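PDB 2VXG: Cg6181-pa, isoform A from Drosophila melanogaster, which takes part in mRNA degradation, apparently at the decapping step, and is required for silencing a subset of endogenous microRNA targets. Local coordinates for residues A[52-57]-A[91-96]; A[9-14]-A[37-42]. One frame throughout, in Å; residues are numbered along the deposited sequence.

Interaction 1: A[52-57]-A[91-96]; sequences LEQKVL and PITREH
Gln54 and Thr93 meet side chain to side chain and carry the whole contact. Gln54 is the first residue of helix 54-66. Thr93 lies in the first turn of helix 91-114. Their CA atoms are 6.8 Å apart, the shortest such distance between 52-57 and 91-96. Both side chains set out toward the other segment.

The Gln54 side chain folds around one hydroxyl. Its CB lies 3.4 Å from Thr93 OG1. Gln54 CG follows at 3.5 Å from Thr93 OG1. The bend at chi2 (-76°) then keeps CD beside the same oxygen, hardly farther away. At the tip, Gln54 OE1 accepts a hydrogen bond of 2.9 Å from Thr93 OG1. The donor lies in the carbonyl plane and on a lone pair, with a C=O...donor angle of 116°. Thr93 CG2 also reaches Gln54 OE1, at 3.5 Å, as a nonpolar neighbour. The two side chains cross at about a right angle.

The amide is also bonded to the end of helix 73-85 and the turn after it. OE1 accepts from Asn87 N, its strongest polar partner, and NE2 donates to Ala85 O. With an alanine here the amide is gone, and Thr93 OG1 and Asn87 N would probably lose their shared acceptor and Ala85 O its donor. Within its own helix start, Thr93 N is bonded to Asp90 OD1, and the Thr93 side chain touches Ile86 and Met88.

This is a polar link between two helix starts in the all-helical C-terminal domain of Ge-1. Two donors grip one carbonyl oxygen, while the amide nitrogen is tied as well. The amide is thus held against flipping, and the buried threonine hydroxyl has an uncharged acceptor.

Interaction 2: A[9-14]-A[37-42]; sequences QLLMAG and RHTDSN
Leu11 and Thr39 mark the closest backbone approach, with CA atoms 6.5 Å apart. Leu11 sits in the last turns of helix 2-13. A Schellman motif closes that helix: Gln15 N bonds to Leu10 O, and Gly14 N bonds weakly to Leu11 O. Gly14 is its C-prime residue, with phi 88°. Segment 37-42 runs from the end of helix 29-38 into the short helix 41-44, through extended backbone at Thr39 and Asp40.

The contact is mostly nonpolar and lies near the surface. Both methyls of Leu11 take part. CG stands beside the backbone N (chi1 -69°), and the branched end then reaches over to Thr39. Leu11 CD1 lies 3.8 Å from Thr39 CG2, and Leu11 CD2 lies 3.9 Å from Thr39 CB. Leu11 CD1 also rests 3.6 Å from the carbonyl oxygen His38 O and touches the CB of the same histidine. The His38 ring turns away from the leucine. Its ND1 is hydrogen-bonded to Phe34 O, and the ring meets that of Phe34. Helix 16-25 adds Ile16 and Ala19 against Leu11, and Phe20 against Thr39.

Beyond Thr39, Asp40 is the N-cap of helix 41-44. Asn42 N donates to Asp40 OD1 at 3.0 Å, approaching from above the carboxylate plane.

Overall arrangement
Both segments of interaction 2 precede those of interaction 1 in the chain. The centres are 21 Å apart, and about 6 Å separates the nearest atoms. Helix 41-44, which interaction 2 leads into, is followed in the chain by helix 54-66 of interaction 1. Helix 16-25 lies beside both: Ile16 touches Leu11 and Leu52, and Phe20 touches Thr39 and Val56. Interaction 2 joins helix 2-13 to the link after helix 29-38, and interaction 1 ties helix 54-66 to the long helix 91-114. That helix carries the phosphorylation sites Thr102 and Tyr105, unmodified here. Both contacts belong to the C-terminal region, which has conserved features required for P-body localization.

Interaction 1: A[52-57]-A[91-96]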
loop_
_atom_site.group_PDB
_atom_site.type_symbol
_atom_site.label_atom_id
_atom_site.label_comp_id
_atom_site.label_asym_id
_atom_site.label_seq_id
_atom_site.Cartn_x
_atom_site.Cartn_y
_atom_site.Cartn_z
ATOM N N LEU A 52 -6.571 2.388 -9.089
ATOM C CA LEU A 52 -5.125 2.647 -8.992
ATOM C C LEU A 52 -4.307 1.798 -9.971
ATOM O O LEU A 52 -4.505 0.599 -10.100
ATOM C CB LEU A 52 -4.651 2.410 -7.562
ATOM C CG LEU A 52 -5.303 3.336 -6.539
ATOM C CD1 LEU A 52 -4.752 3.004 -5.142
ATOM C CD2 LEU A 52 -5.043 4.806 -6.871
ATOM N N GLU A 53 -3.413 2.472 -10.689
ATOM C CA GLU A 53 -2.433 1.851 -11.554
ATOM C C GLU A 53 -1.719 0.749 -10.817
ATOM O O GLU A 53 -1.489 0.879 -9.624
ATOM C CB GLU A 53 -1.372 2.904 -11.888
ATOM C CG GLU A 53 -1.779 3.800 -12.956
ATOM C CD GLU A 53 -0.883 4.969 -13.067
ATOM O OE1 GLU A 53 0.112 5.062 -12.311
ATOM O OE2 GLU A 53 -1.185 5.816 -13.902
ATOM N N GLN A 54 -1.301 -0.295 -11.525
ATOM C CA GLN A 54 -0.460 -1.333 -10.919
ATOM C C GLN A 54 0.831 -0.786 -10.302
ATOM O O GLN A 54 1.238 -1.245 -9.227
ATOM C CB GLN A 54 -0.093 -2.411 -11.926
ATOM C CG GLN A 54 -1.291 -3.251 -12.407
ATOM C CD GLN A 54 -1.710 -4.239 -11.397
ATOM O OE1 GLN A 54 -0.950 -5.173 -11.073
ATOM N NE2 GLN A 54 -2.948 -4.083 -10.893
ATOM N N LYS A 55 1.480 0.162 -10.989
ATOM C CA LYS A 55 2.713 0.740 -10.472
ATOM C C LYS A 55 2.487 1.472 -9.136
ATOM O O LYS A 55 3.350 1.465 -8.288
ATOM C CB LYS A 55 3.470 1.572 -11.517
ATOM C CG LYS A 55 2.913 2.960 -11.906
ATOM C CD LYS A 55 3.843 3.700 -12.899
ATOM C CE LYS A 55 3.042 4.770 -13.685
ATOM N NZ LYS A 55 3.486 4.829 -15.077
ATOM N N VAL A 56 1.311 2.065 -8.973
ATOM C CA VAL A 56 0.918 2.766 -7.756
ATOM C C VAL A 56 0.646 1.739 -6.664
ATOM O O VAL A 56 1.065 1.902 -5.538
ATOM C CB VAL A 56 -0.320 3.657 -7.976
ATOM C CG1 VAL A 56 -0.980 4.019 -6.647
ATOM C CG2 VAL A 56 0.032 4.937 -8.834
ATOM N N LEU A 57 -0.037 0.672 -7.010
ATOM C CA LEU A 57 -0.318 -0.371 -6.016
ATOM C C LEU A 57 0.965 -0.947 -5.437
ATOM O O LEU A 57 1.062 -1.091 -4.210
ATOM C CB LEU A 57 -1.176 -1.487 -6.626
ATOM C CG LEU A 57 -2.609 -1.129 -6.990
ATOM C CD1 LEU A 57 -3.215 -2.192 -7.829
ATOM C CD2 LEU A 57 -3.427 -0.900 -5.739
ATOM N N PRO A 91 2.357 -7.672 -17.663
ATOM C CA PRO A 91 3.761 -8.101 -17.823
ATOM C C PRO A 91 4.795 -7.347 -16.932
ATOM O O PRO A 91 5.800 -7.931 -16.510
ATOM C CB PRO A 91 4.026 -7.877 -19.317
ATOM C CG PRO A 91 3.008 -6.860 -19.758
ATOM C CD PRO A 91 1.797 -7.133 -18.919
ATOM N N ILE A 92 4.525 -6.087 -16.625
ATOM C CA ILE A 92 5.377 -5.325 -15.720
ATOM C C ILE A 92 5.184 -5.830 -14.305
ATOM O O ILE A 92 6.151 -6.081 -13.575
ATOM C CB ILE A 92 5.073 -3.823 -15.781
ATOM C CG1 ILE A 92 5.572 -3.268 -17.130
ATOM C CG2 ILE A 92 5.744 -3.127 -14.604
ATOM C CD1 ILE A 92 5.404 -1.765 -17.345
ATOM N N THR A 93 3.923 -5.985 -13.911
ATOM C CA THR A 93 3.628 -6.517 -12.611
ATOM C C THR A 93 4.248 -7.906 -12.439
ATOM O O THR A 93 4.830 -8.207 -11.415
ATOM C CB THR A 93 2.132 -6.603 -12.397
ATOM O OG1 THR A 93 1.574 -5.283 -12.476
ATOM C CG2 THR A 93 1.813 -7.289 -11.020
ATOM N N ARG A 94 4.118 -8.755 -13.452
ATOM C CA ARG A 94 4.690 -10.108 -13.377
ATOM C C ARG A 94 6.218 -10.141 -13.098
ATOM O O ARG A 94 6.724 -10.999 -12.351
ATOM C CB ARG A 94 4.310 -10.853 -14.648
ATOM C CG ARG A 94 5.409 -11.659 -15.334
ATOM C CD ARG A 94 4.873 -12.256 -16.634
ATOM N NE ARG A 94 3.508 -12.774 -16.446
ATOM C CZ ARG A 94 3.192 -13.938 -15.862
ATOM N NH1 ARG A 94 4.131 -14.747 -15.374
ATOM N NH2 ARG A 94 1.912 -14.291 -15.754
ATOM N N GLU A 95 6.941 -9.199 -13.690
ATOM C CA GLU A 95 8.379 -9.036 -13.479
ATOM C C GLU A 95 8.722 -8.343 -12.149
ATOM O O GLU A 95 9.670 -8.722 -11.459
ATOM C CB GLU A 95 8.948 -8.185 -14.610
ATOM C CG GLU A 95 10.459 -8.070 -14.596
ATOM C CD GLU A 95 11.004 -6.831 -15.292
ATOM O OE1 GLU A 95 12.238 -6.747 -15.397
ATOM O OE2 GLU A 95 10.224 -5.948 -15.705
ATOM N N HIS A 96 7.957 -7.320 -11.793
ATOM C CA HIS A 96 8.271 -6.496 -10.621
ATOM C C HIS A 96 7.650 -7.031 -9.321
ATOM O O HIS A 96 8.253 -6.913 -8.269
ATOM C CB HIS A 96 7.798 -5.050 -10.867
ATOM C CG HIS A 96 8.274 -4.059 -9.846
ATOM N ND1 HIS A 96 9.542 -4.092 -9.304
ATOM C CD2 HIS A 96 7.666 -2.973 -9.305
ATOM C CE1 HIS A 96 9.687 -3.087 -8.461
ATOM N NE2 HIS A 96 8.566 -2.389 -8.441
#

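Interaction 2: A[9-14]-A[37-42]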
loop_
_atom_site.group_PDB
_atom_site.type_symbol
_atom_site.label_atom_id
_atom_site.label_comp_id
_atom_site.label_asym_id
_atom_site.label_seq_id
_atom_site.Cartn_x
_atom_site.Cartn_y
_atom_site.Cartn_z
ATOM N N GLN A 9 -7.289 18.224 -3.970
ATOM C CA GLN A 9 -7.765 18.718 -5.258
ATOM C C GLN A 9 -7.889 17.621 -6.326
ATOM O O GLN A 9 -8.939 17.446 -6.981
ATOM C CB GLN A 9 -6.807 19.794 -5.715
ATOM C CG GLN A 9 -7.154 20.458 -7.001
ATOM C CD GLN A 9 -6.666 21.886 -7.039
ATOM O OE1 GLN A 9 -5.457 22.155 -6.844
ATOM N NE2 GLN A 9 -7.592 22.830 -7.309
ATOM N N LEU A 10 -6.794 16.894 -6.508
ATOM C CA LEU A 10 -6.715 15.808 -7.506
ATOM C C LEU A 10 -7.759 14.744 -7.240
ATOM O O LEU A 10 -8.495 14.369 -8.135
ATOM C CB LEU A 10 -5.295 15.223 -7.530
ATOM C CG LEU A 10 -4.316 16.210 -8.179
ATOM C CD1 LEU A 10 -2.848 15.872 -7.953
ATOM C CD2 LEU A 10 -4.658 16.346 -9.681
ATOM N N LEU A 11 -7.802 14.271 -5.998
ATOM C CA LEU A 11 -8.799 13.308 -5.517
ATOM C C LEU A 11 -10.231 13.755 -5.721
ATOM O O LEU A 11 -11.074 12.952 -6.087
ATOM C CB LEU A 11 -8.597 13.032 -4.015
ATOM C CG LEU A 11 -7.334 12.272 -3.656
ATOM C CD1 LEU A 11 -7.170 12.139 -2.124
ATOM C CD2 LEU A 11 -7.327 10.910 -4.335
ATOM N N MET A 12 -10.529 15.022 -5.444
ATOM C CA MET A 12 -11.892 15.531 -5.710
ATOM C C MET A 12 -12.162 15.535 -7.211
ATOM O O MET A 12 -13.285 15.251 -7.656
ATOM C CB MET A 12 -12.110 16.947 -5.113
ATOM C CG MET A 12 -11.928 17.042 -3.578
ATOM S SD MET A 12 -12.938 18.297 -2.706
ATOM C CE MET A 12 -14.437 17.352 -2.531
ATOM N N ALA A 13 -11.150 15.862 -8.002
ATOM C CA ALA A 13 -11.285 15.854 -9.450
ATOM C C ALA A 13 -11.374 14.420 -9.999
ATOM O O ALA A 13 -11.804 14.207 -11.128
ATOM C CB ALA A 13 -10.143 16.627 -10.120
ATOM N N GLY A 14 -11.032 13.438 -9.177
ATOM C CA GLY A 14 -11.093 12.033 -9.579
ATOM C C GLY A 14 -9.800 11.600 -10.233
ATOM O O GLY A 14 -9.693 10.466 -10.725
ATOM N N ARG A 37 -6.314 8.454 4.007
ATOM C CA ARG A 37 -7.364 9.093 4.797
ATOM C C ARG A 37 -8.385 9.905 3.977
ATOM O O ARG A 37 -9.548 9.906 4.323
ATOM C CB ARG A 37 -6.681 9.887 5.922
ATOM C CG ARG A 37 -7.492 10.853 6.732
ATOM C CD ARG A 37 -6.526 11.813 7.483
ATOM N NE ARG A 37 -5.398 11.059 8.024
ATOM C CZ ARG A 37 -4.135 11.487 8.139
ATOM N NH1 ARG A 37 -3.759 12.709 7.787
ATOM N NH2 ARG A 37 -3.227 10.655 8.639
ATOM N N HIS A 38 -7.999 10.529 2.863
ATOM C CA HIS A 38 -8.939 11.285 2.021
ATOM C C HIS A 38 -9.383 10.613 0.750
ATOM O O HIS A 38 -10.036 11.253 -0.055
ATOM C CB HIS A 38 -8.336 12.625 1.589
ATOM C CG HIS A 38 -8.209 13.589 2.703
ATOM N ND1 HIS A 38 -7.127 13.597 3.554
ATOM C CD2 HIS A 38 -9.062 14.530 3.162
ATOM C CE1 HIS A 38 -7.310 14.524 4.473
ATOM N NE2 HIS A 38 -8.473 15.100 4.259
ATOM N N THR A 39 -8.990 9.379 0.481
ATOM C CA THR A 39 -9.395 8.809 -0.807
ATOM C C THR A 39 -10.515 7.821 -0.559
ATOM O O THR A 39 -10.616 7.237 0.506
ATOM C CB THR A 39 -8.214 8.208 -1.708
ATOM O OG1 THR A 39 -8.383 6.803 -1.959
ATOM C CG2 THR A 39 -6.863 8.496 -1.164
ATOM N N ASP A 40 -11.388 7.701 -1.545
ATOM C CA ASP A 40 -12.508 6.783 -1.462
ATOM C C ASP A 40 -11.961 5.423 -1.856
ATOM O O ASP A 40 -11.607 5.208 -3.015
ATOM C CB ASP A 40 -13.614 7.236 -2.398
ATOM C CG ASP A 40 -14.900 6.441 -2.227
ATOM O OD1 ASP A 40 -14.879 5.297 -1.721
ATOM O OD2 ASP A 40 -15.949 6.988 -2.611
ATOM N N SER A 41 -11.887 4.514 -0.894
ATOM C CA SER A 41 -11.397 3.155 -1.134
ATOM C C SER A 41 -12.180 2.394 -2.217
ATOM O O SER A 41 -11.642 1.487 -2.854
ATOM C CB SER A 41 -11.441 2.356 0.165
ATOM O OG SER A 41 -10.920 3.154 1.224
ATOM N N ASN A 42 -13.441 2.755 -2.415
ATOM C CA ASN A 42 -14.242 2.112 -3.451
ATOM C C ASN A 42 -13.985 2.719 -4.835
ATOM O O ASN A 42 -14.263 2.075 -5.840
ATOM C CB ASN A 42 -15.726 2.084 -3.073
ATOM C CG ASN A 42 -15.954 1.438 -1.702
ATOM O OD1 ASN A 42 -16.211 0.234 -1.593
ATOM N ND2 ASN A 42 -15.783 2.235 -0.640
#